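Local atomic coordinates of aminopeptidase N (Francisella tularensis subsp. tularensis, PDB entry 5DLL), a protein that probably cleaves N-terminal residues, preferably alanine, from peptides as a zinc-dependent M1-family aminopeptidase that takes part in the breakdown of intracellular peptides. Residues N25-E30 and P147-A152; D190-P195 and Y257-F262. All coordinates share one frame; numbering follows the deposited sequence.

Interaction 1 of 2, residues N25-E30 and P147-A152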
# COMPACT_ATOMS: atom_id res chain seq x y z
N ASN A 25 -28.14 -14.84 -13.95
CA ASN A 25 -29.04 -15.89 -14.43
C ASN A 25 -28.43 -16.77 -15.53
O ASN A 25 -28.91 -17.88 -15.77
CB ASN A 25 -30.41 -15.31 -14.87
CG ASN A 25 -30.33 -14.47 -16.13
OD1 ASN A 25 -29.27 -13.95 -16.50
ND2 ASN A 25 -31.47 -14.31 -16.80
N TYR A 26 -27.38 -16.28 -16.17
CA TYR A 26 -26.61 -17.08 -17.14
C TYR A 26 -25.12 -17.01 -16.82
O TYR A 26 -24.64 -16.02 -16.27
CB TYR A 26 -26.91 -16.61 -18.58
CG TYR A 26 -28.25 -17.12 -19.06
CD1 TYR A 26 -28.35 -18.36 -19.69
CD2 TYR A 26 -29.42 -16.39 -18.86
CE1 TYR A 26 -29.57 -18.85 -20.12
CE2 TYR A 26 -30.65 -16.88 -19.29
CZ TYR A 26 -30.72 -18.11 -19.91
OH TYR A 26 -31.93 -18.61 -20.34
N LEU A 27 -24.41 -18.09 -17.15
CA LEU A 27 -22.98 -18.22 -16.84
C LEU A 27 -22.15 -18.59 -18.06
O LEU A 27 -22.67 -19.14 -19.03
CB LEU A 27 -22.76 -19.27 -15.75
CG LEU A 27 -23.13 -18.85 -14.32
CD1 LEU A 27 -23.23 -20.08 -13.42
CD2 LEU A 27 -22.14 -17.84 -13.77
N ILE A 28 -20.86 -18.29 -18.00
CA ILE A 28 -19.94 -18.52 -19.11
C ILE A 28 -18.88 -19.53 -18.68
O ILE A 28 -18.15 -19.31 -17.71
CB ILE A 28 -19.26 -17.21 -19.57
CG1 ILE A 28 -20.34 -16.16 -19.89
CG2 ILE A 28 -18.36 -17.47 -20.78
CD1 ILE A 28 -19.81 -14.82 -20.38
N ASP A 29 -18.82 -20.64 -19.42
CA ASP A 29 -17.85 -21.70 -19.17
C ASP A 29 -16.54 -21.40 -19.88
O ASP A 29 -15.46 -21.54 -19.27
CB ASP A 29 -18.41 -23.04 -19.65
CG ASP A 29 -19.53 -23.58 -18.75
OD1 ASP A 29 -19.73 -23.04 -17.64
OD2 ASP A 29 -20.19 -24.56 -19.16
N GLU A 30 -16.62 -21.00 -21.15
CA GLU A 30 -15.44 -20.72 -21.97
C GLU A 30 -15.61 -19.45 -22.79
O GLU A 30 -16.72 -19.07 -23.16
CB GLU A 30 -15.14 -21.88 -22.91
CG GLU A 30 -15.01 -23.23 -22.22
CD GLU A 30 -14.01 -24.14 -22.88
OE1 GLU A 30 -14.00 -24.21 -24.13
OE2 GLU A 30 -13.22 -24.78 -22.16
N PRO A 147 -17.43 -9.99 -11.63
CA PRO A 147 -16.40 -10.93 -11.18
C PRO A 147 -16.91 -12.33 -10.80
O PRO A 147 -16.09 -13.24 -10.70
CB PRO A 147 -15.79 -10.21 -9.98
CG PRO A 147 -16.88 -9.36 -9.43
CD PRO A 147 -17.72 -8.96 -10.62
N ASP A 148 -18.21 -12.50 -10.57
CA ASP A 148 -18.76 -13.82 -10.23
C ASP A 148 -19.04 -14.69 -11.46
O ASP A 148 -19.54 -15.81 -11.33
CB ASP A 148 -20.00 -13.72 -9.32
CG ASP A 148 -21.15 -12.96 -9.95
OD1 ASP A 148 -20.90 -12.11 -10.82
OD2 ASP A 148 -22.31 -13.20 -9.55
N VAL A 149 -18.73 -14.17 -12.64
CA VAL A 149 -18.76 -14.96 -13.86
C VAL A 149 -17.32 -15.17 -14.33
O VAL A 149 -16.66 -14.22 -14.76
CB VAL A 149 -19.59 -14.29 -14.96
CG1 VAL A 149 -19.58 -15.12 -16.24
CG2 VAL A 149 -21.01 -14.07 -14.47
N MET A 150 -16.86 -16.42 -14.21
CA MET A 150 -15.48 -16.79 -14.51
C MET A 150 -15.44 -17.86 -15.59
O MET A 150 -16.19 -18.84 -15.52
CB MET A 150 -14.80 -17.35 -13.26
CG MET A 150 -14.77 -16.39 -12.07
SD MET A 150 -14.22 -17.24 -10.57
CE MET A 150 -15.57 -18.41 -10.48
N ALA A 151 -14.55 -17.69 -16.56
CA ALA A 151 -14.51 -18.55 -17.74
C ALA A 151 -13.08 -18.90 -18.15
O ALA A 151 -12.13 -18.19 -17.83
CB ALA A 151 -15.21 -17.87 -18.89
N ALA A 152 -12.95 -20.02 -18.86
CA ALA A 152 -11.68 -20.45 -19.43
C ALA A 152 -11.42 -19.72 -20.75
O ALA A 152 -12.21 -19.81 -21.69
CB ALA A 152 -11.68 -21.95 -19.65
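Residues 26-30 and 148-152 run in nearly the same direction, 30° apart end to end, and draw together along their length, from 6.1 Å between the CA atoms of Leu-27 and Val-149 to 4.5 Å between those of Glu-30 and Ala-152, where a parallel beta bridge forms. At the closed end the amide N of Ala-152 donates to Asp-29 O in a nearly straight bond of 3.0 Å. Weaker CA-H...O contacts flank it: the CA of Ala-151 also approaches Asp-29 O, and the CA of Glu-30 faces Ala-152 O.

At the wider end, side chains fill the gap that the backbones leave. Val-149 has the most area buried here and points its CB toward residues 26-28. A chi1 of 179° places its CG1 opposite the backbone N and its CG2 beside that atom, which sends CG1 against Ile-28, 3.9 Å from Ile-28 CG1, and CG2 to Leu-27 CD2 at 4.0 Å. This is where strand 26-36 joins strand 150-160 in the large mixed sheet of the M1 N-terminal domain; the other edge of 26-36 pairs antiparallel with strand 42-52, through backbone bonds such as Leu-27 to Val-51.

Further along, the branches of Ile-28 part company. Its CG1 arm serves Val-149, whereas CG2 rests on the CB of Ala-151, 3.7 Å away. The carbonyl oxygen of Met-150 accepts a hydrogen bond from Lys-193 NZ. On the face shared by Glu-30 and Ala-152, the glutamate chain bends at chi2, and OE2 passes loosely by Ala-152 CB. Asp-148, beside the wide end, turns its carboxylate to a salt bridge with Arg-146 and a hydrogen bond from Tyr-21 OH.

Interaction 2 of 2, residues D190-P195 and Y257-F262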
# COMPACT_ATOMS: atom_id res chain seq x y z
N ASP A 190 -5.43 -20.13 -21.32
CA ASP A 190 -5.40 -20.09 -19.86
C ASP A 190 -6.50 -21.03 -19.35
O ASP A 190 -7.67 -20.66 -19.34
CB ASP A 190 -5.62 -18.66 -19.36
CG ASP A 190 -5.52 -18.53 -17.84
OD1 ASP A 190 -5.55 -19.56 -17.13
OD2 ASP A 190 -5.42 -17.39 -17.35
N PRO A 191 -6.11 -22.24 -18.92
CA PRO A 191 -7.07 -23.30 -18.60
C PRO A 191 -7.90 -23.08 -17.34
O PRO A 191 -8.90 -23.78 -17.16
CB PRO A 191 -6.19 -24.54 -18.43
CG PRO A 191 -4.86 -24.02 -18.04
CD PRO A 191 -4.72 -22.67 -18.70
N PHE A 192 -7.51 -22.14 -16.49
CA PHE A 192 -8.21 -21.92 -15.22
C PHE A 192 -9.24 -20.82 -15.38
O PHE A 192 -8.93 -19.74 -15.89
CB PHE A 192 -7.22 -21.56 -14.10
CG PHE A 192 -6.06 -22.51 -13.99
CD1 PHE A 192 -6.20 -23.75 -13.39
CD2 PHE A 192 -4.81 -22.17 -14.53
CE1 PHE A 192 -5.13 -24.63 -13.31
CE2 PHE A 192 -3.75 -23.05 -14.45
CZ PHE A 192 -3.90 -24.27 -13.84
N LYS A 193 -10.46 -21.10 -14.92
CA LYS A 193 -11.55 -20.13 -14.91
C LYS A 193 -11.13 -18.84 -14.20
O LYS A 193 -10.57 -18.88 -13.10
CB LYS A 193 -12.77 -20.73 -14.20
CG LYS A 193 -13.44 -21.87 -14.95
CD LYS A 193 -14.39 -22.66 -14.05
CE LYS A 193 -15.68 -21.91 -13.74
NZ LYS A 193 -16.56 -21.74 -14.94
N LYS A 194 -11.39 -17.69 -14.84
CA LYS A 194 -11.12 -16.39 -14.24
C LYS A 194 -12.17 -15.37 -14.65
O LYS A 194 -12.76 -15.48 -15.72
CB LYS A 194 -9.73 -15.88 -14.63
CG LYS A 194 -9.56 -15.49 -16.09
CD LYS A 194 -8.21 -14.82 -16.30
CE LYS A 194 -7.99 -14.36 -17.74
NZ LYS A 194 -7.44 -15.44 -18.61
N PRO A 195 -12.40 -14.35 -13.79
CA PRO A 195 -13.26 -13.24 -14.19
C PRO A 195 -12.55 -12.34 -15.21
O PRO A 195 -11.32 -12.32 -15.26
CB PRO A 195 -13.52 -12.50 -12.88
CG PRO A 195 -12.34 -12.81 -12.02
CD PRO A 195 -11.84 -14.17 -12.44
N TYR A 257 3.03 -22.10 -8.51
CA TYR A 257 2.54 -21.46 -9.72
C TYR A 257 1.85 -22.50 -10.61
O TYR A 257 2.23 -23.66 -10.61
CB TYR A 257 3.68 -20.77 -10.48
CG TYR A 257 3.23 -19.91 -11.65
CD1 TYR A 257 2.38 -18.82 -11.46
CD2 TYR A 257 3.68 -20.16 -12.94
CE1 TYR A 257 1.97 -18.03 -12.52
CE2 TYR A 257 3.28 -19.37 -14.02
CZ TYR A 257 2.43 -18.31 -13.80
OH TYR A 257 2.04 -17.52 -14.85
N ASP A 258 0.85 -22.06 -11.37
CA ASP A 258 -0.06 -22.98 -12.06
C ASP A 258 0.09 -23.04 -13.60
O ASP A 258 -0.54 -23.88 -14.24
CB ASP A 258 -1.51 -22.67 -11.66
CG ASP A 258 -1.85 -21.17 -11.70
OD1 ASP A 258 -0.93 -20.33 -11.80
OD2 ASP A 258 -3.05 -20.84 -11.64
N LEU A 259 0.93 -22.17 -14.18
CA LEU A 259 1.16 -22.14 -15.63
C LEU A 259 2.62 -22.39 -15.96
O LEU A 259 3.48 -22.36 -15.09
CB LEU A 259 0.75 -20.78 -16.19
CG LEU A 259 -0.67 -20.30 -15.89
CD1 LEU A 259 -0.79 -18.81 -16.17
CD2 LEU A 259 -1.71 -21.09 -16.68
N ASP A 260 2.90 -22.63 -17.24
CA ASP A 260 4.26 -22.89 -17.71
C ASP A 260 5.04 -21.62 -18.01
O ASP A 260 6.24 -21.69 -18.28
CB ASP A 260 4.26 -23.76 -18.97
CG ASP A 260 3.51 -25.05 -18.79
OD1 ASP A 260 3.36 -25.50 -17.63
OD2 ASP A 260 3.06 -25.62 -19.81
N THR A 261 4.36 -20.47 -18.01
CA THR A 261 5.02 -19.19 -18.24
C THR A 261 4.39 -18.07 -17.40
O THR A 261 3.21 -18.12 -17.08
CB THR A 261 5.06 -18.80 -19.75
OG1 THR A 261 5.41 -17.42 -19.90
CG2 THR A 261 3.73 -19.05 -20.41
N PHE A 262 5.21 -17.09 -17.03
CA PHE A 262 4.78 -15.98 -16.20
C PHE A 262 5.46 -14.73 -16.73
O PHE A 262 6.69 -14.66 -16.80
CB PHE A 262 5.19 -16.21 -14.75
CG PHE A 262 4.90 -15.05 -13.84
CD1 PHE A 262 3.65 -14.89 -13.26
CD2 PHE A 262 5.89 -14.12 -13.55
CE1 PHE A 262 3.39 -13.82 -12.41
CE2 PHE A 262 5.64 -13.04 -12.71
CZ PHE A 262 4.38 -12.89 -12.14
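Phe-192 projects from the corner between strands 183-191 and 193-195 onto the loop carrying Asp-258 and Leu-259, and these three residues account for most of the buried surface. The CB of Phe-192 points toward the loop, and its CD2-CE2-CZ side does the touching, CE2 foremost. Asp-258 OD2 stands over one ring face, 3.5 Å above the plane and near the rim, while Asp-258 CB sits just beyond the CE2-CZ border, 3.6 Å from Phe-192 CE2. With planes 25° apart, the carboxylate lies nearly parallel to the ring, over its rim; a chi1 of 47°, with CG between the backbone N and carbonyl carbon, brings it to that side. The backbone O of Asp-258 also comes within 3.3 Å of Phe-192 CE2.

Leu-259 takes the edge instead. Its CD2 methyl sits in the plane of the phenyl, 3.6 Å from CE2, and the same methyl touches Pro-191 CD at 4.0 Å. Pro-191 CG approaches the opposite face, also near the rim. The corner is braced by Asp-190, whose OD2 forms a salt bridge with Lys-194 NZ (3.1 Å), approached from above the carboxylate plane, while OD1 accepts a weak hydrogen bond from the amide of Phe-192.

Through this packing the N-terminal domain meets the M1 peptidase domain; Asp-258 lies about 11 Å, side chain to side chain, from the zinc ligand His-313. Arg-319 makes a cation-pi contact with Phe-192. Oxygens of Asp-258 thus lie against the phenyl without a hydrogen bond from residues 190-195. The electron-rich ring face would be a poor partner for a carboxylate, a cost probably offset by Asn-314, hydrogen-bonded to OD1, and by weak, long ion pairs of OD2 with Arg-319 and Lys-278.

The two contacts lie 16 Å apart, centre to centre, on the same side of the molecule's middle, and follow one another along the chain, the first closing before the second opens. Strand 150-160 links them. It pairs in parallel with strand 26-36 in interaction 1 and antiparallel with strands 183-191 and 193-195, whose corner supplies interaction 2. Lys-194 O lies 3.0 Å from Ala-151 N, a probable hydrogen bond that ties the contacts directly. Interaction 1 is thus internal to the N-terminal domain's sheet, while interaction 2 joins the corner between strands 183-191 and 193-195 to the peptidase domain, connecting the N-terminal scaffold to the zinc-bearing part of the enzyme.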